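Local atomic coordinates of nudix hydrolase domain-containing protein (Thermotoga maritima, PDB entry 3E57), a protein that probably hydrolyses nucleoside diphosphate-linked or related pyrophosphate compounds as a Nudix-family enzyme, although its physiological substrate is unknown. Residues V81-K85 / N97-I103; P71-I75 / L123-V127; L143-S147 / W195-S199. One frame throughout, in Å; residues are numbered along the deposited sequence.

Overall arrangement
The three contacts meet at Tyr72, a residue of strand 66-77. Its hydroxyl makes a weak hydrogen bond to Leu101 O of interaction 1 and a hydrogen bond with Ser196 of helix 194-206 in interaction 3. Ser196 OG also bonds to Leu101 N, 2.9 Å away, tying interaction 3 directly to interaction 1. Interaction 2 is linked to interaction 1 by the backbone pair Ile103 N and Val73 O, 2.8 Å apart. Centres lie about 13 Å (1 and 2), 14 Å (1 and 3) and 15 Å (2 and 3) from one another. Helix 115-130, in interaction 2, carries the central part of a Nudix-box-like sequence, so it probably borders the metal-dependent active site.

Interaction 1 of 3, residues V81-K85 / N97-I103; sequences VLITK and NLYSLGI
Thr84 and Ser100 grip each other through backbone and side chain at once. Their main chains form a single antiparallel hydrogen-bonded pair: Thr84 N donates to Ser100 O at 3.0 Å, with an N-H...O angle of 167°, and Ser100 N returns a bond of 2.8 Å to Thr84 O, with 160° at the hydrogen. The side chains add a third bond, from Thr84 OG1 to Ser100 OG at 2.8 Å. In Thr84 the hydroxyl lies between the backbone N and the carbonyl carbon (chi1 57°), and Ser100 adopts the same setting, torsions that turn the two hydroxyls to meet so that OG1 and OG can bond. Beyond this bridge the direct pairing gives way to a water that donates to Leu82 O and accepts from Gly102 N, 3.1 Å from the latter.

Packing extends from the pair in both directions. Leu101 sends CD1 across Val81 at about a right angle, and its approach of 3.3 Å to Val81 CG2 is tighter than ordinary van der Waals contact; the same methyl also meets Ile83 CD1. Ile83 CG2 rests against Tyr99 CB at 3.7 Å. Farther out, the aliphatic part of Lys85 passes the Tyr99 ring obliquely, with CD 3.7 Å from CE1 of that tyrosine. Leu82 CD2 touches Ile103 CD1 more loosely, at 4.1 Å.

Segment 97-103 thus meets strand 80-85 in an isolated antiparallel bridge. On one strand edge Val81, Ile83 and Lys85 make backbone hydrogen bonds to strand 176-181 (Ile83 with Glu178); on the other Leu82 bonds likewise with Ile75 and Thr84 with Ser100, and the loop then joins strand 66-77 at Ile103-Val73. Tyr99 meets Phe188 edge-to-face, while Leu101 packs on Ser199 and Ala200 of helix 194-206.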
# COMPACT_ATOMS: atom_id res chain seq x y z
N VAL B 81 -6.85 3.82 20.60
CA VAL B 81 -7.51 3.87 19.30
C VAL B 81 -8.77 3.01 19.35
O VAL B 81 -8.78 1.96 20.00
CB VAL B 81 -6.57 3.38 18.16
CG1 VAL B 81 -6.13 1.95 18.37
CG2 VAL B 81 -7.26 3.54 16.81
N LEU B 82 -9.81 3.46 18.66
CA LEU B 82 -11.09 2.77 18.64
C LEU B 82 -11.08 1.61 17.63
O LEU B 82 -10.83 1.81 16.45
CB LEU B 82 -12.21 3.74 18.29
CG LEU B 82 -13.63 3.17 18.21
CD1 LEU B 82 -14.12 2.74 19.58
CD2 LEU B 82 -14.57 4.19 17.58
N ILE B 83 -11.37 0.41 18.13
CA ILE B 83 -11.56 -0.79 17.33
C ILE B 83 -13.02 -1.18 17.47
O ILE B 83 -13.55 -1.14 18.57
CB ILE B 83 -10.68 -1.93 17.86
CG1 ILE B 83 -9.20 -1.60 17.69
CG2 ILE B 83 -11.01 -3.24 17.16
CD1 ILE B 83 -8.70 -1.67 16.28
N THR B 84 -13.67 -1.54 16.37
CA THR B 84 -15.05 -1.97 16.43
C THR B 84 -15.18 -3.35 15.80
O THR B 84 -14.31 -3.79 15.06
CB THR B 84 -15.99 -0.99 15.70
OG1 THR B 84 -15.56 -0.86 14.35
CG2 THR B 84 -16.00 0.38 16.38
N LYS B 85 -16.30 -4.00 16.10
CA LYS B 85 -16.57 -5.34 15.64
C LYS B 85 -18.07 -5.55 15.65
O LYS B 85 -18.71 -5.31 16.67
CB LYS B 85 -15.92 -6.34 16.60
CG LYS B 85 -16.06 -7.77 16.20
CD LYS B 85 -15.25 -8.65 17.12
CE LYS B 85 -15.91 -8.83 18.47
NZ LYS B 85 -16.32 -10.23 18.73
N ASN B 97 -16.71 -12.14 12.04
CA ASN B 97 -16.63 -10.73 12.32
C ASN B 97 -15.20 -10.36 12.68
O ASN B 97 -14.67 -10.78 13.71
CB ASN B 97 -17.59 -10.35 13.44
CG ASN B 97 -19.05 -10.56 13.03
OD1 ASN B 97 -19.80 -11.27 13.71
ND2 ASN B 97 -19.45 -9.97 11.90
N LEU B 98 -14.57 -9.62 11.77
CA LEU B 98 -13.22 -9.13 11.96
C LEU B 98 -13.29 -7.89 12.83
O LEU B 98 -14.31 -7.20 12.87
CB LEU B 98 -12.59 -8.73 10.63
CG LEU B 98 -12.27 -9.80 9.58
CD1 LEU B 98 -12.53 -9.21 8.20
CD2 LEU B 98 -10.85 -10.27 9.68
N TYR B 99 -12.20 -7.61 13.52
CA TYR B 99 -12.02 -6.29 14.12
C TYR B 99 -11.81 -5.28 12.98
O TYR B 99 -11.18 -5.59 11.96
CB TYR B 99 -10.82 -6.28 15.04
CG TYR B 99 -10.90 -7.18 16.26
CD1 TYR B 99 -11.80 -6.93 17.28
CD2 TYR B 99 -10.04 -8.25 16.39
CE1 TYR B 99 -11.85 -7.76 18.42
CE2 TYR B 99 -10.07 -9.07 17.50
CZ TYR B 99 -10.98 -8.82 18.52
OH TYR B 99 -10.99 -9.67 19.63
N SER B 100 -12.36 -4.09 13.14
CA SER B 100 -12.17 -3.05 12.14
C SER B 100 -11.65 -1.76 12.77
O SER B 100 -11.86 -1.50 13.96
CB SER B 100 -13.47 -2.82 11.38
OG SER B 100 -14.44 -2.27 12.24
N LEU B 101 -10.96 -0.98 11.95
CA LEU B 101 -10.29 0.24 12.36
C LEU B 101 -10.66 1.26 11.29
O LEU B 101 -10.21 1.15 10.13
CB LEU B 101 -8.78 0.07 12.37
CG LEU B 101 -7.97 1.31 12.73
CD1 LEU B 101 -8.15 1.61 14.23
CD2 LEU B 101 -6.50 1.20 12.37
N GLY B 102 -11.48 2.21 11.67
CA GLY B 102 -11.91 3.24 10.74
C GLY B 102 -13.39 3.18 10.52
O GLY B 102 -13.97 2.11 10.35
N ILE B 103 -14.01 4.36 10.54
CA ILE B 103 -15.44 4.50 10.29
C ILE B 103 -15.61 5.27 8.99
O ILE B 103 -15.14 6.40 8.86
CB ILE B 103 -16.12 5.26 11.44
CG1 ILE B 103 -15.88 4.54 12.76
CG2 ILE B 103 -17.62 5.39 11.18
CD1 ILE B 103 -16.08 5.42 13.95
O HOH W 1 -13.03 1.93 14.33

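Interaction 2 of 3, residues P71-I75 / L123-V127; sequences PYVVI and LEREV
Pro71 and Leu123 bring their CA atoms within 5.6 Å where strand 71-75 and helix 123-127 pass each other, the axes of the two segments approaching to 8.7 Å and their N-to-C directions differing by 57°. Alternate strand residues, Pro71, Val73 and Ile75, face the helix.

Leu123 CD1 reaches between two of them. It lies 3.5 Å from Pro71 CB and 3.5 Å from Val73 CG2, a position it attains with CG set opposite the backbone N (chi1 170°). The Val73 branch that it meets also faces the next turn of the helix: Val73 CG2 and Val127 CG2 are 3.5 Å apart, a snug methyl-to-methyl contact in which the side chains cross at about a right angle. Ile75 closes the row more loosely, its CD1 4.4 Å from Val127 CG1. No hydrogen bond joins the two segments, so apolar packing carries the contact. Its one polar neighbour is Glu126, whose chain bends at chi2 (-90°) and brings OE1 to 3.3 Å from Pro71 O; both atoms are acceptors, so this is proximity and not a bond.

Arg125-Glu126-Val127 matches the Arg-Glu-hydrophobic run of the Nudix signature, in which this helix supplies metal-binding glutamates in relatives. Arg125 points elsewhere, forming salt bridges to Asp111 and Glu129. Tyr72 projects from the other face of the strand, where its ring meets Trp195 edge-to-face and its OH bonds to Ser196 OG, so helices 115-130 and 194-206 cover opposite faces of strand 66-77. Leu138 and Phe160, from strands 131-145 and 155-163, pack on Leu123, while Val131, Val133 and Ile103 touch Ile75.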
# COMPACT_ATOMS: atom_id res chain seq x y z
N PRO B 71 -14.97 9.09 2.98
CA PRO B 71 -14.27 9.54 4.17
C PRO B 71 -14.14 8.37 5.15
O PRO B 71 -15.09 7.61 5.30
CB PRO B 71 -15.19 10.64 4.72
CG PRO B 71 -16.53 10.38 4.10
CD PRO B 71 -16.21 9.87 2.75
N TYR B 72 -12.97 8.22 5.75
CA TYR B 72 -12.64 7.05 6.57
C TYR B 72 -11.84 7.53 7.78
O TYR B 72 -10.69 7.96 7.65
CB TYR B 72 -11.82 6.06 5.74
CG TYR B 72 -11.71 4.67 6.33
CD1 TYR B 72 -12.82 3.83 6.38
CD2 TYR B 72 -10.51 4.19 6.83
CE1 TYR B 72 -12.74 2.56 6.91
CE2 TYR B 72 -10.43 2.90 7.36
CZ TYR B 72 -11.55 2.10 7.40
OH TYR B 72 -11.46 0.81 7.93
N VAL B 73 -12.46 7.49 8.95
CA VAL B 73 -11.92 8.14 10.12
C VAL B 73 -11.54 7.13 11.19
O VAL B 73 -12.37 6.33 11.62
CB VAL B 73 -12.93 9.14 10.71
CG1 VAL B 73 -12.30 9.91 11.87
CG2 VAL B 73 -13.43 10.10 9.62
N VAL B 74 -10.28 7.19 11.60
CA VAL B 74 -9.79 6.43 12.72
C VAL B 74 -9.86 7.37 13.93
O VAL B 74 -9.41 8.52 13.86
CB VAL B 74 -8.33 6.00 12.49
CG1 VAL B 74 -7.77 5.34 13.75
CG2 VAL B 74 -8.25 5.07 11.27
N ILE B 75 -10.44 6.88 15.02
CA ILE B 75 -10.67 7.69 16.20
C ILE B 75 -9.69 7.31 17.28
O ILE B 75 -9.53 6.13 17.57
CB ILE B 75 -12.13 7.51 16.70
CG1 ILE B 75 -13.10 8.16 15.71
CG2 ILE B 75 -12.32 8.10 18.10
CD1 ILE B 75 -14.52 7.81 15.96
N LEU B 123 -18.37 13.92 5.82
CA LEU B 123 -17.34 13.41 6.73
C LEU B 123 -17.81 13.46 8.19
O LEU B 123 -17.75 12.46 8.91
CB LEU B 123 -16.05 14.23 6.55
CG LEU B 123 -14.87 14.09 7.51
CD1 LEU B 123 -14.26 12.73 7.42
CD2 LEU B 123 -13.82 15.18 7.23
N GLU B 124 -18.29 14.63 8.62
CA GLU B 124 -18.83 14.81 9.97
C GLU B 124 -20.07 13.93 10.21
O GLU B 124 -20.15 13.21 11.21
CB GLU B 124 -19.18 16.30 10.20
CG GLU B 124 -19.70 16.63 11.60
CD GLU B 124 -20.26 18.04 11.72
OE1 GLU B 124 -20.21 18.81 10.74
OE2 GLU B 124 -20.77 18.37 12.82
N ARG B 125 -21.03 13.99 9.29
CA ARG B 125 -22.26 13.20 9.39
C ARG B 125 -21.98 11.70 9.50
O ARG B 125 -22.45 11.04 10.43
CB ARG B 125 -23.15 13.46 8.17
CG ARG B 125 -24.39 12.58 8.10
CD ARG B 125 -25.14 12.75 6.78
NE ARG B 125 -24.29 12.51 5.62
CZ ARG B 125 -23.88 11.31 5.21
NH1 ARG B 125 -24.22 10.21 5.86
NH2 ARG B 125 -23.12 11.21 4.14
N GLU B 126 -21.22 11.20 8.53
CA GLU B 126 -20.77 9.81 8.46
C GLU B 126 -20.32 9.28 9.83
O GLU B 126 -20.78 8.23 10.28
CB GLU B 126 -19.61 9.74 7.45
CG GLU B 126 -18.97 8.39 7.20
CD GLU B 126 -17.81 8.09 8.13
OE1 GLU B 126 -16.71 8.68 7.96
OE2 GLU B 126 -18.01 7.24 9.02
N VAL B 127 -19.42 10.03 10.48
CA VAL B 127 -18.90 9.66 11.80
C VAL B 127 -19.99 9.73 12.87
O VAL B 127 -20.14 8.80 13.66
CB VAL B 127 -17.70 10.56 12.19
CG1 VAL B 127 -17.31 10.36 13.66
CG2 VAL B 127 -16.51 10.28 11.27

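Interaction 3 of 3, residues L143-S147 / W195-S199; sequences LINSS and WSKIS
The Trp195 indole has Ile144 over one face and Ser146 at its edge. Ile144 CG2 sits 3.6 Å from the centroid of the five-membered ring and only 15° from its normal, a CH-pi contact. In the ring plane, Trp195 NE1 makes a weak hydrogen bond to Ser146 OG, 3.3 Å long and bent to 131° at the hydrogen. Beside it, a water accepts from both NE1 and Ser146 N, so two acceptors share the indole N-H. Elsewhere the ring meets Tyr72 edge-to-face.

Ile198 CD1 touches Ile144 CG2 at 4.0 Å. Ile144 CD1 comes within 3.5 Å of Ser199 OG, which is held by a bond to Trp195 O of 2.9 Å; Ser199 N reaches the same carbonyl from the opposite face of its plane. With Trp195 cut back to alanine, Ile144 CG2 is likely to lose its aromatic partner and Ser146 OG its indole donor, and a gap to open between helix and strand.

This is helix-on-sheet packing, joining the end of strand 131-145 to helix 194-206, consistent with the alpha/beta/alpha sandwich of the Nudix fold.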
# COMPACT_ATOMS: atom_id res chain seq x y z
N LEU B 143 -4.71 9.13 1.12
CA LEU B 143 -5.64 8.33 0.34
C LEU B 143 -5.36 6.84 0.40
O LEU B 143 -4.20 6.40 0.38
CB LEU B 143 -5.58 8.76 -1.12
CG LEU B 143 -5.98 10.21 -1.40
CD1 LEU B 143 -6.07 10.43 -2.91
CD2 LEU B 143 -7.29 10.54 -0.75
N ILE B 144 -6.43 6.06 0.43
CA ILE B 144 -6.34 4.60 0.37
C ILE B 144 -6.94 4.11 -0.93
O ILE B 144 -8.12 4.36 -1.22
CB ILE B 144 -7.12 3.91 1.49
CG1 ILE B 144 -6.67 4.41 2.87
CG2 ILE B 144 -6.97 2.39 1.34
CD1 ILE B 144 -7.52 3.85 4.03
N ASN B 145 -6.13 3.39 -1.70
CA ASN B 145 -6.56 2.85 -2.98
C ASN B 145 -6.05 1.43 -3.05
O ASN B 145 -4.86 1.20 -3.22
CB ASN B 145 -6.00 3.68 -4.13
CG ASN B 145 -6.50 3.23 -5.49
OD1 ASN B 145 -7.70 3.01 -5.67
ND2 ASN B 145 -5.60 3.10 -6.45
N SER B 146 -6.95 0.47 -2.86
CA SER B 146 -6.55 -0.93 -2.91
C SER B 146 -7.47 -1.68 -3.85
O SER B 146 -8.63 -1.32 -4.00
CB SER B 146 -6.63 -1.57 -1.53
OG SER B 146 -7.94 -1.46 -1.05
N SER B 147 -6.93 -2.71 -4.47
CA SER B 147 -7.63 -3.38 -5.55
C SER B 147 -7.90 -4.84 -5.21
O SER B 147 -8.22 -5.61 -6.11
CB SER B 147 -6.81 -3.28 -6.83
OG SER B 147 -5.58 -3.98 -6.69
N TRP B 195 -8.98 -2.10 4.34
CA TRP B 195 -8.61 -0.75 4.73
C TRP B 195 -8.24 -0.68 6.20
O TRP B 195 -7.40 0.13 6.58
CB TRP B 195 -9.76 0.22 4.46
CG TRP B 195 -9.99 0.54 3.01
CD1 TRP B 195 -9.48 -0.10 1.93
CD2 TRP B 195 -10.82 1.59 2.51
NE1 TRP B 195 -9.93 0.49 0.77
CE2 TRP B 195 -10.76 1.53 1.10
CE3 TRP B 195 -11.62 2.56 3.11
CZ2 TRP B 195 -11.45 2.43 0.28
CZ3 TRP B 195 -12.32 3.46 2.29
CH2 TRP B 195 -12.22 3.37 0.89
N SER B 196 -8.83 -1.54 7.03
CA SER B 196 -8.46 -1.58 8.45
C SER B 196 -6.99 -1.93 8.64
O SER B 196 -6.26 -1.29 9.40
CB SER B 196 -9.36 -2.57 9.21
OG SER B 196 -10.69 -2.04 9.31
N LYS B 197 -6.53 -2.96 7.93
CA LYS B 197 -5.14 -3.39 8.01
C LYS B 197 -4.20 -2.28 7.49
O LYS B 197 -3.13 -2.02 8.08
CB LYS B 197 -4.96 -4.65 7.18
CG LYS B 197 -3.70 -5.41 7.47
CD LYS B 197 -3.69 -6.70 6.67
CE LYS B 197 -2.52 -7.56 7.11
NZ LYS B 197 -2.78 -8.26 8.43
N ILE B 198 -4.59 -1.65 6.40
CA ILE B 198 -3.74 -0.62 5.80
C ILE B 198 -3.64 0.55 6.75
O ILE B 198 -2.55 1.07 6.99
CB ILE B 198 -4.31 -0.13 4.45
CG1 ILE B 198 -4.21 -1.24 3.39
CG2 ILE B 198 -3.53 1.11 3.98
CD1 ILE B 198 -5.08 -0.99 2.17
N SER B 199 -4.78 0.96 7.29
CA SER B 199 -4.87 2.10 8.19
C SER B 199 -4.06 1.86 9.46
O SER B 199 -3.39 2.77 9.93
CB SER B 199 -6.32 2.41 8.52
OG SER B 199 -7.03 2.87 7.36
O HOH W 2 -9.77 1.13 -2.33